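Side-chain contacts in 3-phosphoshikimate 1-carboxyvinyltransferase (Streptomyces sviceus, PDB 7M0O), which probably catalyses transfer of the enolpyruvyl group of phosphoenolpyruvate to the 5-hydroxyl of shikimate-3-phosphate, the sixth step of the chorismate pathway: residues Ala288-Arg291 / Asp295-Pro298; Ala304-Ala309 / Ala373-Arg378; Ala232-Pro237 / Gly281-Leu286; Leu188-Ala193 / Gly249-Asp254; Glu328-Asn333 / His366-Ser371. All blocks are in the same frame, centred on the assembly; numbering follows the deposited sequence.

Contact 1. Residues Ala288-Arg291 / Asp295-Pro298; sequences ANMR and DTMP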
# COMPACT_ATOMS: atom_id res chain seq x y z
N ALA A 288 -7.79 -22.26 -7.26
CA ALA A 288 -7.04 -21.44 -6.32
C ALA A 288 -8.00 -20.66 -5.44
O ALA A 288 -8.88 -19.94 -5.93
CB ALA A 288 -6.10 -20.48 -7.07
N ASN A 289 -7.86 -20.82 -4.13
CA ASN A 289 -8.58 -19.97 -3.18
C ASN A 289 -7.79 -18.68 -3.05
O ASN A 289 -6.67 -18.68 -2.52
CB ASN A 289 -8.71 -20.70 -1.84
CG ASN A 289 -9.43 -19.87 -0.79
OD1 ASN A 289 -9.20 -18.67 -0.64
ND2 ASN A 289 -10.30 -20.53 -0.03
N MET A 290 -8.36 -17.56 -3.54
CA MET A 290 -7.64 -16.29 -3.52
C MET A 290 -8.23 -15.27 -2.54
O MET A 290 -8.05 -14.06 -2.71
CB MET A 290 -7.58 -15.71 -4.94
CG MET A 290 -6.77 -16.61 -5.89
SD MET A 290 -6.44 -15.93 -7.56
CE MET A 290 -5.00 -14.89 -7.26
N ARG A 291 -8.92 -15.75 -1.49
CA ARG A 291 -9.53 -14.85 -0.51
C ARG A 291 -8.53 -13.84 0.05
O ARG A 291 -8.82 -12.64 0.14
CB ARG A 291 -10.15 -15.65 0.64
CG ARG A 291 -10.76 -14.74 1.72
CD ARG A 291 -11.38 -15.54 2.84
NE ARG A 291 -10.56 -16.70 3.17
CZ ARG A 291 -9.56 -16.68 4.04
NH1 ARG A 291 -9.25 -15.56 4.68
NH2 ARG A 291 -8.87 -17.79 4.27
N ASP A 295 -6.70 -8.97 -4.56
CA ASP A 295 -6.35 -7.94 -5.55
C ASP A 295 -5.63 -8.54 -6.76
O ASP A 295 -5.55 -7.87 -7.80
CB ASP A 295 -5.50 -6.86 -4.90
CG ASP A 295 -6.32 -5.90 -4.01
OD1 ASP A 295 -7.57 -5.91 -4.08
OD2 ASP A 295 -5.73 -5.13 -3.23
N THR A 296 -5.07 -9.75 -6.64
CA THR A 296 -4.42 -10.43 -7.75
C THR A 296 -5.31 -11.45 -8.44
O THR A 296 -4.87 -12.09 -9.42
CB THR A 296 -3.10 -11.12 -7.32
OG1 THR A 296 -3.35 -12.23 -6.43
CG2 THR A 296 -2.18 -10.11 -6.66
N MET A 297 -6.57 -11.60 -8.00
CA MET A 297 -7.50 -12.43 -8.76
C MET A 297 -7.56 -12.04 -10.23
O MET A 297 -7.52 -12.95 -11.08
CB MET A 297 -8.90 -12.38 -8.11
CG MET A 297 -9.96 -13.14 -8.93
SD MET A 297 -10.67 -12.24 -10.33
CE MET A 297 -11.55 -10.91 -9.49
N PRO A 298 -7.64 -10.75 -10.61
CA PRO A 298 -7.67 -10.44 -12.05
C PRO A 298 -6.38 -10.81 -12.75
O PRO A 298 -6.42 -11.17 -13.93
CB PRO A 298 -7.94 -8.92 -12.09
CG PRO A 298 -8.66 -8.64 -10.74
CD PRO A 298 -7.97 -9.58 -9.78
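M290 reaches across to T296 and M297 at the start of a beta-alpha-beta unit, in which strand 286-289 runs through a short connection into helix 297-303 and on to strand 311-314. The thioether does nearly all the touching. Its chain is extended as far as SD and then bends (chi3 82°), which swings CE onto the backbone and side chain of the opposite turn. M290 and T296 meet at about a right angle, so contact is made by the end methyl rather than along the chain. M290 CE lies 3.2 Å from T296 OG1, and 3.5 Å separates it from T296 O. The hydroxyl itself is engaged elsewhere, in a hydrogen bond with I293 O, so the methyl rests against an oxygen that already has a partner. One atom back, M290 SD sits 3.8 Å from M297 CA, over the first turn of the helix. M297 adds less: its CB is 4.4 Å from M290 SD, while the rest of its chain leads off toward R326 and C330 of helix 326-336. F257 also touches M290 and T296, consistent with full burial of this spot. D295, the predicted proton acceptor, begins the same segment but points its CB away from M290, so the contact lies next to D295 in sequence without using its side chain. On the strand side, the chain leaves the sheet through an Asx turn: N289 OD1 accepts from R291 N at 3.1 Å, with a nearly straight N-H...O angle of 165°.

Contact 2. Residues Ala304-Ala309 / Ala373-Arg378; sequences APFASA and AVTGLR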
# COMPACT_ATOMS: atom_id res chain seq x y z
N ALA A 304 -5.32 -17.10 -17.52
CA ALA A 304 -5.98 -18.39 -17.58
C ALA A 304 -6.37 -18.85 -19.00
O ALA A 304 -6.48 -20.07 -19.19
CB ALA A 304 -7.22 -18.37 -16.67
N PRO A 305 -6.61 -17.98 -19.99
CA PRO A 305 -6.94 -18.50 -21.33
C PRO A 305 -5.88 -19.42 -21.90
O PRO A 305 -6.18 -20.22 -22.80
CB PRO A 305 -7.09 -17.23 -22.18
CG PRO A 305 -7.56 -16.21 -21.19
CD PRO A 305 -6.86 -16.52 -19.91
N PHE A 306 -4.65 -19.34 -21.39
CA PHE A 306 -3.51 -20.11 -21.90
C PHE A 306 -3.18 -21.33 -21.05
O PHE A 306 -2.21 -22.02 -21.35
CB PHE A 306 -2.29 -19.19 -22.01
CG PHE A 306 -2.61 -17.85 -22.60
CD1 PHE A 306 -2.68 -17.68 -23.97
CD2 PHE A 306 -2.88 -16.76 -21.78
CE1 PHE A 306 -3.00 -16.46 -24.52
CE2 PHE A 306 -3.19 -15.53 -22.33
CZ PHE A 306 -3.25 -15.38 -23.71
N ALA A 307 -3.97 -21.62 -20.02
CA ALA A 307 -3.68 -22.75 -19.15
C ALA A 307 -4.04 -24.07 -19.83
O ALA A 307 -4.70 -24.11 -20.87
CB ALA A 307 -4.43 -22.62 -17.82
N SER A 308 -3.58 -25.17 -19.22
CA SER A 308 -3.77 -26.53 -19.72
C SER A 308 -5.14 -27.11 -19.41
O SER A 308 -5.48 -28.18 -19.93
CB SER A 308 -2.73 -27.46 -19.11
OG SER A 308 -3.05 -27.75 -17.76
N ALA A 309 -5.92 -26.46 -18.53
CA ALA A 309 -7.18 -26.99 -18.00
C ALA A 309 -7.92 -25.83 -17.35
O ALA A 309 -7.34 -24.76 -17.20
CB ALA A 309 -6.91 -28.10 -16.98
N ALA A 373 -3.49 -6.20 -19.87
CA ALA A 373 -2.23 -5.91 -20.56
C ALA A 373 -1.37 -7.16 -20.65
O ALA A 373 -0.69 -7.37 -21.66
CB ALA A 373 -1.48 -4.79 -19.84
N VAL A 374 -1.36 -8.00 -19.60
CA VAL A 374 -0.58 -9.22 -19.69
C VAL A 374 -1.13 -10.14 -20.78
O VAL A 374 -0.37 -10.76 -21.53
CB VAL A 374 -0.53 -9.94 -18.32
CG1 VAL A 374 0.37 -11.15 -18.43
CG2 VAL A 374 -0.03 -9.01 -17.23
N THR A 375 -2.45 -10.24 -20.88
CA THR A 375 -3.06 -11.04 -21.94
C THR A 375 -2.58 -10.59 -23.31
O THR A 375 -2.41 -11.41 -24.21
CB THR A 375 -4.59 -10.92 -21.87
OG1 THR A 375 -5.04 -11.15 -20.53
CG2 THR A 375 -5.24 -11.92 -22.81
N GLY A 376 -2.36 -9.29 -23.47
CA GLY A 376 -1.93 -8.73 -24.75
C GLY A 376 -0.53 -9.14 -25.20
O GLY A 376 -0.20 -8.92 -26.38
N LEU A 377 0.31 -9.67 -24.31
CA LEU A 377 1.57 -10.28 -24.74
C LEU A 377 1.35 -11.40 -25.75
O LEU A 377 2.21 -11.62 -26.62
CB LEU A 377 2.31 -10.84 -23.53
CG LEU A 377 2.79 -9.81 -22.52
CD1 LEU A 377 3.52 -10.56 -21.43
CD2 LEU A 377 3.69 -8.77 -23.14
N ARG A 378 0.25 -12.15 -25.63
CA ARG A 378 -0.01 -13.27 -26.53
C ARG A 378 -1.22 -13.08 -27.44
O ARG A 378 -1.36 -13.84 -28.41
CB ARG A 378 -0.22 -14.56 -25.72
CG ARG A 378 1.06 -15.15 -25.14
CD ARG A 378 1.87 -15.93 -26.18
NE ARG A 378 1.15 -17.10 -26.69
CZ ARG A 378 1.05 -18.25 -26.03
NH1 ARG A 378 1.61 -18.38 -24.84
NH2 ARG A 378 0.36 -19.26 -26.55
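The carbonyl O of T375 takes a hydrogen bond from R378 N at 3.1 Å, and that turn sets both residues against the F306 ring. T375 O also lies near the ring, 4.1 Å from F306 CZ, a packing distance. T375, R378 and P305 each approach the phenyl differently. T375 brings its methyl: CG2 stands anti to the backbone N (chi1 -49°, measured to OG1) and comes in near the ring plane at the edge, 4.1 Å from F306 CZ. Its hydroxyl serves another purpose, bonding to A302 O in helix 297-303. R378 CB makes the closest approach, 3.6 Å from F306 CE1, at an oblique angle to the ring. Beyond CB the arginine folds back at chi2 and chi3 and runs past the phenyl in the opposite direction, which turns one face of its guanidinium to the ring, with F306 CD1 4.2 Å above that R378 plane, over its centre. The two planes are 43° apart, too inclined for a parallel stack. From its own segment, P305 CB lies over one face of the phenyl. L235 and V379 touch F306 as well, so the ring joins the loop after helix 297-303 to helix 223-235 and to the end of helix 366-375. An alanine in place of F306 would probably open a gap beside T375 CG2 and leave the folded R378 chain without the surface it lies along. With no hydrogen bond crossing between the segments, the contact rests on dispersion and shape, its arginine edge being solvent-exposed.

Contact 3. Residues Ala232-Pro237 / Gly281-Leu286; sequences AAALTP and GELRGL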
# COMPACT_ATOMS: atom_id res chain seq x y z
N ALA A 232 3.55 -12.09 -16.40
CA ALA A 232 4.12 -12.03 -17.75
C ALA A 232 5.26 -13.04 -17.91
O ALA A 232 5.37 -13.72 -18.94
CB ALA A 232 4.61 -10.61 -18.05
N ALA A 233 6.10 -13.18 -16.88
CA ALA A 233 7.20 -14.13 -16.96
C ALA A 233 6.69 -15.57 -16.96
O ALA A 233 7.18 -16.41 -17.71
CB ALA A 233 8.19 -13.91 -15.82
N ALA A 234 5.70 -15.87 -16.12
CA ALA A 234 5.19 -17.24 -16.02
C ALA A 234 4.54 -17.67 -17.33
O ALA A 234 4.58 -18.86 -17.70
CB ALA A 234 4.18 -17.34 -14.88
N LEU A 235 4.00 -16.71 -18.07
CA LEU A 235 3.30 -16.97 -19.32
C LEU A 235 4.25 -17.18 -20.49
O LEU A 235 3.85 -17.76 -21.50
CB LEU A 235 2.37 -15.80 -19.61
CG LEU A 235 1.57 -15.77 -20.89
CD1 LEU A 235 0.58 -16.93 -20.85
CD2 LEU A 235 0.89 -14.44 -20.97
N THR A 236 5.49 -16.72 -20.36
CA THR A 236 6.45 -16.64 -21.46
C THR A 236 7.58 -17.64 -21.25
O THR A 236 8.43 -17.43 -20.37
CB THR A 236 7.01 -15.21 -21.56
OG1 THR A 236 5.93 -14.26 -21.57
CG2 THR A 236 7.88 -15.05 -22.82
N PRO A 237 7.67 -18.72 -22.03
CA PRO A 237 8.69 -19.74 -21.75
C PRO A 237 10.10 -19.17 -21.87
O PRO A 237 10.43 -18.47 -22.83
CB PRO A 237 8.42 -20.82 -22.81
CG PRO A 237 7.62 -20.13 -23.87
CD PRO A 237 6.80 -19.09 -23.16
N GLY A 281 7.02 -22.72 -19.99
CA GLY A 281 6.13 -23.23 -21.02
C GLY A 281 4.98 -24.06 -20.49
O GLY A 281 4.01 -24.30 -21.22
N GLU A 282 5.08 -24.53 -19.26
CA GLU A 282 4.02 -25.27 -18.59
C GLU A 282 3.18 -24.27 -17.82
O GLU A 282 3.70 -23.58 -16.93
CB GLU A 282 4.61 -26.34 -17.66
CG GLU A 282 3.60 -27.35 -17.14
CD GLU A 282 3.49 -28.59 -18.02
OE1 GLU A 282 4.53 -29.04 -18.55
OE2 GLU A 282 2.37 -29.10 -18.21
N LEU A 283 1.90 -24.17 -18.17
CA LEU A 283 0.93 -23.34 -17.44
C LEU A 283 -0.27 -24.23 -17.15
O LEU A 283 -1.17 -24.35 -17.99
CB LEU A 283 0.54 -22.11 -18.23
CG LEU A 283 0.17 -20.87 -17.41
CD1 LEU A 283 1.36 -20.34 -16.65
CD2 LEU A 283 -0.40 -19.77 -18.30
N ARG A 284 -0.28 -24.88 -15.99
CA ARG A 284 -1.28 -25.90 -15.71
C ARG A 284 -2.48 -25.31 -14.99
O ARG A 284 -2.34 -24.52 -14.05
CB ARG A 284 -0.67 -27.03 -14.86
CG ARG A 284 0.50 -27.69 -15.57
CD ARG A 284 1.00 -28.93 -14.85
NE ARG A 284 1.43 -28.64 -13.48
CZ ARG A 284 2.68 -28.38 -13.12
NH1 ARG A 284 3.66 -28.38 -14.02
NH2 ARG A 284 2.95 -28.12 -11.85
N GLY A 285 -3.68 -25.74 -15.41
CA GLY A 285 -4.88 -25.31 -14.73
C GLY A 285 -4.95 -25.80 -13.30
O GLY A 285 -4.28 -26.75 -12.89
N LEU A 286 -5.79 -25.13 -12.52
CA LEU A 286 -5.90 -25.41 -11.09
C LEU A 286 -7.12 -24.71 -10.54
O LEU A 286 -7.74 -23.87 -11.20
CB LEU A 286 -4.65 -24.98 -10.30
CG LEU A 286 -3.96 -23.63 -10.56
CD1 LEU A 286 -4.85 -22.42 -10.31
CD2 LEU A 286 -2.69 -23.52 -9.73
O HOH W 1 5.63 -21.22 -16.61
O HOH W 2 5.61 -20.35 -19.83
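Apolar packing between L235 and L283 forms the buried part of this contact. L235 leaves its helix pointing away from the loop, but with CG anti to the backbone N (chi1 177°) its branch comes back far enough for CD1 to lie 3.9 Å from L283 CD2. The two leucines cross obliquely, so one methyl of each does the meeting. The other branch of L283 turns to the helix end: L283 CD1 is 3.7 Å from A234 O, and the A234 CB methyl stands farther off. L261 also touches A234, and F306 touches L235.

Close packing without a bond marks the exposed edge, where P237 CB lies 3.7 Å from G281 N. G281 has a positive phi of 86°, at which any CB would press on the preceding carbonyl oxygen; it would also come to lie against P237 CB. The contact joins the C-terminal end of helix 223-235 to the loop from strand 274-278 into strand 286-289, first strand of the beta-alpha-beta unit completed by helix 297-303 and strand 311-314.

Polar links are indirect and converge on A234 O, a carbonyl at the end of the helix. One water donates to it and to E282 O; a second donates to A234 O at 2.8 Å and accepts from G281 N, also at 2.8 Å. Beside them the helix end is tied on itself, T236 OG1 donating to A232 O at 2.7 Å.

Contact 4. Residues Leu188-Ala193 / Gly249-Asp254; sequences LAMMRA and GALQGD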
# COMPACT_ATOMS: atom_id res chain seq x y z
N LEU A 188 2.13 -3.16 12.53
CA LEU A 188 2.76 -3.74 13.71
C LEU A 188 4.13 -4.32 13.37
O LEU A 188 5.06 -4.21 14.17
CB LEU A 188 1.85 -4.80 14.33
CG LEU A 188 0.49 -4.30 14.81
CD1 LEU A 188 -0.22 -5.37 15.62
CD2 LEU A 188 0.61 -3.03 15.63
N ALA A 189 4.27 -4.94 12.20
CA ALA A 189 5.56 -5.50 11.83
C ALA A 189 6.61 -4.40 11.63
O ALA A 189 7.78 -4.58 11.96
CB ALA A 189 5.43 -6.34 10.56
N MET A 190 6.20 -3.26 11.06
CA MET A 190 7.15 -2.17 10.87
C MET A 190 7.57 -1.57 12.21
O MET A 190 8.75 -1.27 12.42
CB MET A 190 6.55 -1.11 9.94
CG MET A 190 6.32 -1.63 8.50
SD MET A 190 5.70 -0.39 7.35
CE MET A 190 7.11 0.73 7.29
N MET A 191 6.62 -1.42 13.13
CA MET A 191 6.97 -0.96 14.47
C MET A 191 7.97 -1.92 15.13
O MET A 191 8.87 -1.48 15.85
CB MET A 191 5.71 -0.79 15.31
CG MET A 191 4.78 0.37 14.85
SD MET A 191 3.19 0.45 15.72
CE MET A 191 3.75 0.88 17.37
N ARG A 192 7.84 -3.23 14.87
CA ARG A 192 8.79 -4.20 15.41
C ARG A 192 10.18 -3.99 14.83
O ARG A 192 11.18 -4.09 15.54
CB ARG A 192 8.32 -5.64 15.16
CG ARG A 192 7.20 -6.10 16.08
CD ARG A 192 6.98 -7.62 16.01
NE ARG A 192 6.33 -8.02 14.76
CZ ARG A 192 5.01 -8.10 14.59
NH1 ARG A 192 4.19 -7.80 15.59
NH2 ARG A 192 4.51 -8.48 13.43
N ALA A 193 10.26 -3.67 13.53
CA ALA A 193 11.56 -3.37 12.92
C ALA A 193 12.20 -2.13 13.54
O ALA A 193 13.43 -2.00 13.51
CB ALA A 193 11.41 -3.18 11.41
N GLY A 249 10.79 -12.66 3.82
CA GLY A 249 10.16 -12.01 4.95
C GLY A 249 9.19 -10.91 4.58
O GLY A 249 8.91 -10.03 5.41
N ALA A 250 8.64 -10.94 3.37
CA ALA A 250 7.88 -9.80 2.86
C ALA A 250 6.60 -9.57 3.65
O ALA A 250 5.89 -10.51 4.02
CB ALA A 250 7.53 -9.98 1.38
N LEU A 251 6.31 -8.29 3.88
CA LEU A 251 5.12 -7.90 4.64
C LEU A 251 3.85 -7.98 3.81
O LEU A 251 2.77 -8.17 4.39
CB LEU A 251 5.29 -6.48 5.19
CG LEU A 251 6.48 -6.25 6.11
CD1 LEU A 251 6.31 -4.95 6.87
CD2 LEU A 251 6.68 -7.43 7.06
N GLN A 252 3.92 -7.81 2.49
CA GLN A 252 2.72 -7.73 1.67
C GLN A 252 2.23 -9.12 1.29
O GLN A 252 2.97 -9.89 0.67
CB GLN A 252 3.00 -6.93 0.40
CG GLN A 252 3.28 -5.45 0.66
CD GLN A 252 3.82 -4.79 -0.58
OE1 GLN A 252 3.06 -4.27 -1.41
NE2 GLN A 252 5.12 -4.84 -0.75
N GLY A 253 0.97 -9.42 1.63
CA GLY A 253 0.40 -10.72 1.30
C GLY A 253 0.32 -11.03 -0.19
O GLY A 253 0.31 -12.21 -0.59
N ASP A 254 0.27 -10.00 -1.04
CA ASP A 254 0.09 -10.31 -2.45
C ASP A 254 1.32 -10.92 -3.09
O ASP A 254 1.21 -11.41 -4.23
CB ASP A 254 -0.32 -9.06 -3.24
CG ASP A 254 -1.79 -8.72 -3.08
OD1 ASP A 254 -2.52 -9.47 -2.38
OD2 ASP A 254 -2.22 -7.69 -3.62
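This is a small apolar contact, partly buried, in which L251 of the loop between strand 240-244 and helix 257-263 lays its branched end on A189 and M190 near the C-terminal end of helix 182-193. The evidence is methyl-to-carbon packing alone, since no hydrogen bond passes between the segments. L251 CD1 approaches M190 CG most closely, at 3.7 Å, and also lies 4.0 Å from A189 CB. The second methyl, L251 CD2, meets A189 CB at 3.9 Å, so both branches of the leucine bear on the small alanine. L251 points its CB toward the helix, and with CG anti to the carbonyl carbon (chi1 -59°) both methyls reach A189. M190 contributes the side of its chain rather than its end: the extended part runs obliquely to the leucine, and the bend comes only at the sulfur. Around them Y217 of strand 216-218 touches both L251 and M190, and the loop is also bonded to E220, whose carboxylate accepts from L251 N and from Q252 NE2. M190 also packs on helix 8-20, including R13, a residue predicted to bind 3-phosphoshikimate. The position, its centre about 12 Å from the centre of the chain, between helix 182-193 and the loop leading to helix 257-263, is consistent with a contact across the junction of the two globular domains of the EPSP synthase fold, beside the cleft where substrates bind.

Contact 5. Residues Glu328-Asn333 / His366-Ser371; sequences EACAEN and HRIVMS. With PO4 (phosphate ion), chain B.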
# COMPACT_ATOMS: atom_id res chain seq x y z
N GLU A 328 -17.30 -9.90 -12.14
CA GLU A 328 -18.07 -9.74 -13.37
C GLU A 328 -17.26 -9.08 -14.47
O GLU A 328 -17.42 -9.41 -15.65
CB GLU A 328 -19.34 -8.93 -13.10
CG GLU A 328 -20.37 -9.62 -12.24
CD GLU A 328 -20.99 -10.84 -12.90
OE1 GLU A 328 -21.16 -10.86 -14.13
OE2 GLU A 328 -21.30 -11.80 -12.17
N ALA A 329 -16.40 -8.11 -14.11
CA ALA A 329 -15.60 -7.41 -15.12
C ALA A 329 -14.60 -8.35 -15.79
O ALA A 329 -14.40 -8.28 -17.00
CB ALA A 329 -14.87 -6.23 -14.49
N CYS A 330 -13.99 -9.25 -15.01
CA CYS A 330 -13.12 -10.25 -15.60
C CYS A 330 -13.88 -11.18 -16.54
O CYS A 330 -13.42 -11.48 -17.64
CB CYS A 330 -12.41 -11.05 -14.50
SG CYS A 330 -11.04 -10.14 -13.75
N ALA A 331 -15.05 -11.66 -16.10
CA ALA A 331 -15.85 -12.54 -16.94
C ALA A 331 -16.29 -11.83 -18.22
O ALA A 331 -16.22 -12.39 -19.32
CB ALA A 331 -17.06 -13.05 -16.17
N GLU A 332 -16.76 -10.59 -18.09
CA GLU A 332 -17.25 -9.89 -19.27
C GLU A 332 -16.14 -9.70 -20.29
O GLU A 332 -16.35 -9.89 -21.49
CB GLU A 332 -17.85 -8.54 -18.86
CG GLU A 332 -18.52 -7.81 -20.02
CD GLU A 332 -18.92 -6.39 -19.68
OE1 GLU A 332 -18.72 -5.96 -18.52
OE2 GLU A 332 -19.46 -5.71 -20.58
N ASN A 333 -14.94 -9.34 -19.83
CA ASN A 333 -13.86 -9.07 -20.78
C ASN A 333 -13.30 -10.36 -21.37
O ASN A 333 -12.96 -10.40 -22.55
CB ASN A 333 -12.78 -8.24 -20.07
CG ASN A 333 -13.14 -6.76 -20.01
OD1 ASN A 333 -13.30 -6.11 -21.06
ND2 ASN A 333 -13.31 -6.24 -18.81
N HIS A 366 -8.02 0.13 -12.30
CA HIS A 366 -6.60 -0.04 -12.64
C HIS A 366 -6.20 -1.50 -12.80
O HIS A 366 -5.40 -1.84 -13.69
CB HIS A 366 -5.73 0.64 -11.58
CG HIS A 366 -6.09 0.31 -10.17
ND1 HIS A 366 -7.34 0.55 -9.62
CD2 HIS A 366 -5.35 -0.24 -9.18
CE1 HIS A 366 -7.35 0.16 -8.36
NE2 HIS A 366 -6.15 -0.33 -8.07
N ARG A 367 -6.73 -2.39 -11.95
CA ARG A 367 -6.34 -3.80 -12.02
C ARG A 367 -6.93 -4.52 -13.23
O ARG A 367 -6.34 -5.47 -13.72
CB ARG A 367 -6.73 -4.52 -10.73
CG ARG A 367 -6.28 -3.75 -9.48
CD ARG A 367 -5.64 -4.66 -8.44
NE ARG A 367 -5.13 -3.82 -7.35
CZ ARG A 367 -3.88 -3.38 -7.28
NH1 ARG A 367 -2.99 -3.72 -8.22
NH2 ARG A 367 -3.51 -2.60 -6.29
N ILE A 368 -8.09 -4.08 -13.75
CA ILE A 368 -8.59 -4.66 -14.99
C ILE A 368 -7.66 -4.30 -16.16
O ILE A 368 -7.34 -5.15 -16.99
CB ILE A 368 -10.05 -4.23 -15.25
CG1 ILE A 368 -10.97 -4.68 -14.11
CG2 ILE A 368 -10.55 -4.79 -16.60
CD1 ILE A 368 -10.99 -6.20 -13.87
N VAL A 369 -7.21 -3.04 -16.23
CA VAL A 369 -6.32 -2.64 -17.31
C VAL A 369 -4.97 -3.35 -17.19
O VAL A 369 -4.45 -3.90 -18.16
CB VAL A 369 -6.15 -1.11 -17.33
CG1 VAL A 369 -5.04 -0.71 -18.33
CG2 VAL A 369 -7.46 -0.45 -17.71
N MET A 370 -4.38 -3.34 -15.99
CA MET A 370 -3.05 -3.93 -15.85
C MET A 370 -3.10 -5.44 -16.09
O MET A 370 -2.18 -6.00 -16.70
CB MET A 370 -2.47 -3.60 -14.48
CG MET A 370 -2.09 -2.11 -14.37
SD MET A 370 -1.18 -1.62 -12.90
CE MET A 370 -2.45 -1.66 -11.66
N SER A 371 -4.16 -6.10 -15.65
CA SER A 371 -4.25 -7.55 -15.84
C SER A 371 -4.35 -7.92 -17.32
O SER A 371 -3.61 -8.80 -17.77
CB SER A 371 -5.44 -8.12 -15.07
OG SER A 371 -5.25 -8.00 -13.69
P PO4 B . -6.95 -1.85 -4.76
O1 PO4 B . -6.48 -2.45 -3.46
O2 PO4 B . -7.27 -2.98 -5.70
O3 PO4 B . -5.85 -0.97 -5.30
O4 PO4 B . -8.18 -1.03 -4.45
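I368 holds CG1 anti to its carbonyl carbon (chi1 -60°) and, with a second bend (chi2 -59°), turns CD1 onto A329 and C330, packing helix 366-375 on helix 326-336 in the EPSP synthase fold. The short segment axes pass 10.9 Å apart at 36°, and across that gap I368 is the residue that meets all three partners. I368 CD1 lies 3.9 Å from A329 CB, and C330 SG is just as near. Its other branch, CG2, meets N333 ND2, the two side chains crossing at a slant. One residue earlier, R367 bends at chi2 and sends its guanidinium away from this interface to a phosphate ion, probably from the crystallisation liquor. The guanidinium meets the ion edge-on, in a two-pronged grip: R367 NE donates to phosphate O2 at 2.8 Å and R367 NH2 to phosphate O3 at 3.0 Å. H366 NE2 reaches the same phosphate O3 at 2.9 Å, also at the edge of its ring, and lies over the guanidinium's rim. R326 adds another hydrogen bond, and Y228 OH pairs with R367 NH1. Because R326 and R367 are predicted to bind phosphoenolpyruvate, the ion probably marks an anion site for that substrate. A leucine in place of R367 would probably take the NE bond from phosphate O2 and the NH2 bond from O3, and leave Y228 OH without its R367 partner. Back at the interface, N333 OD1 accepts from T361 N, while N333 ND2 donates to A329 O at 2.9 Å, from above the carbonyl plane and on the face opposite N333 N.

Overall arrangement
From the N terminus, helix 182-193 opens contact 4, and contact 3 opens on helix 223-235 before 249-254 closes contact 4; 281-286 then closes contact 3, so the two cross. Contact 1 closes a loop of just three intervening residues, and D254 of contact 4 packs on its D295 and T296. Contact 2 next opens after helix 297-303 and closes on 373-378, with contact 5 nested inside it and both using helix 366-375. S308 of contact 2 pairs with L283 and G285 of contact 3, while P298 and M297 of contact 1 pack on S371 and C330 of contact 5. Contacts 1, 2, 3 and 5 lie on one side of the chain's centre, and contacts 4 and 5 on opposite sides.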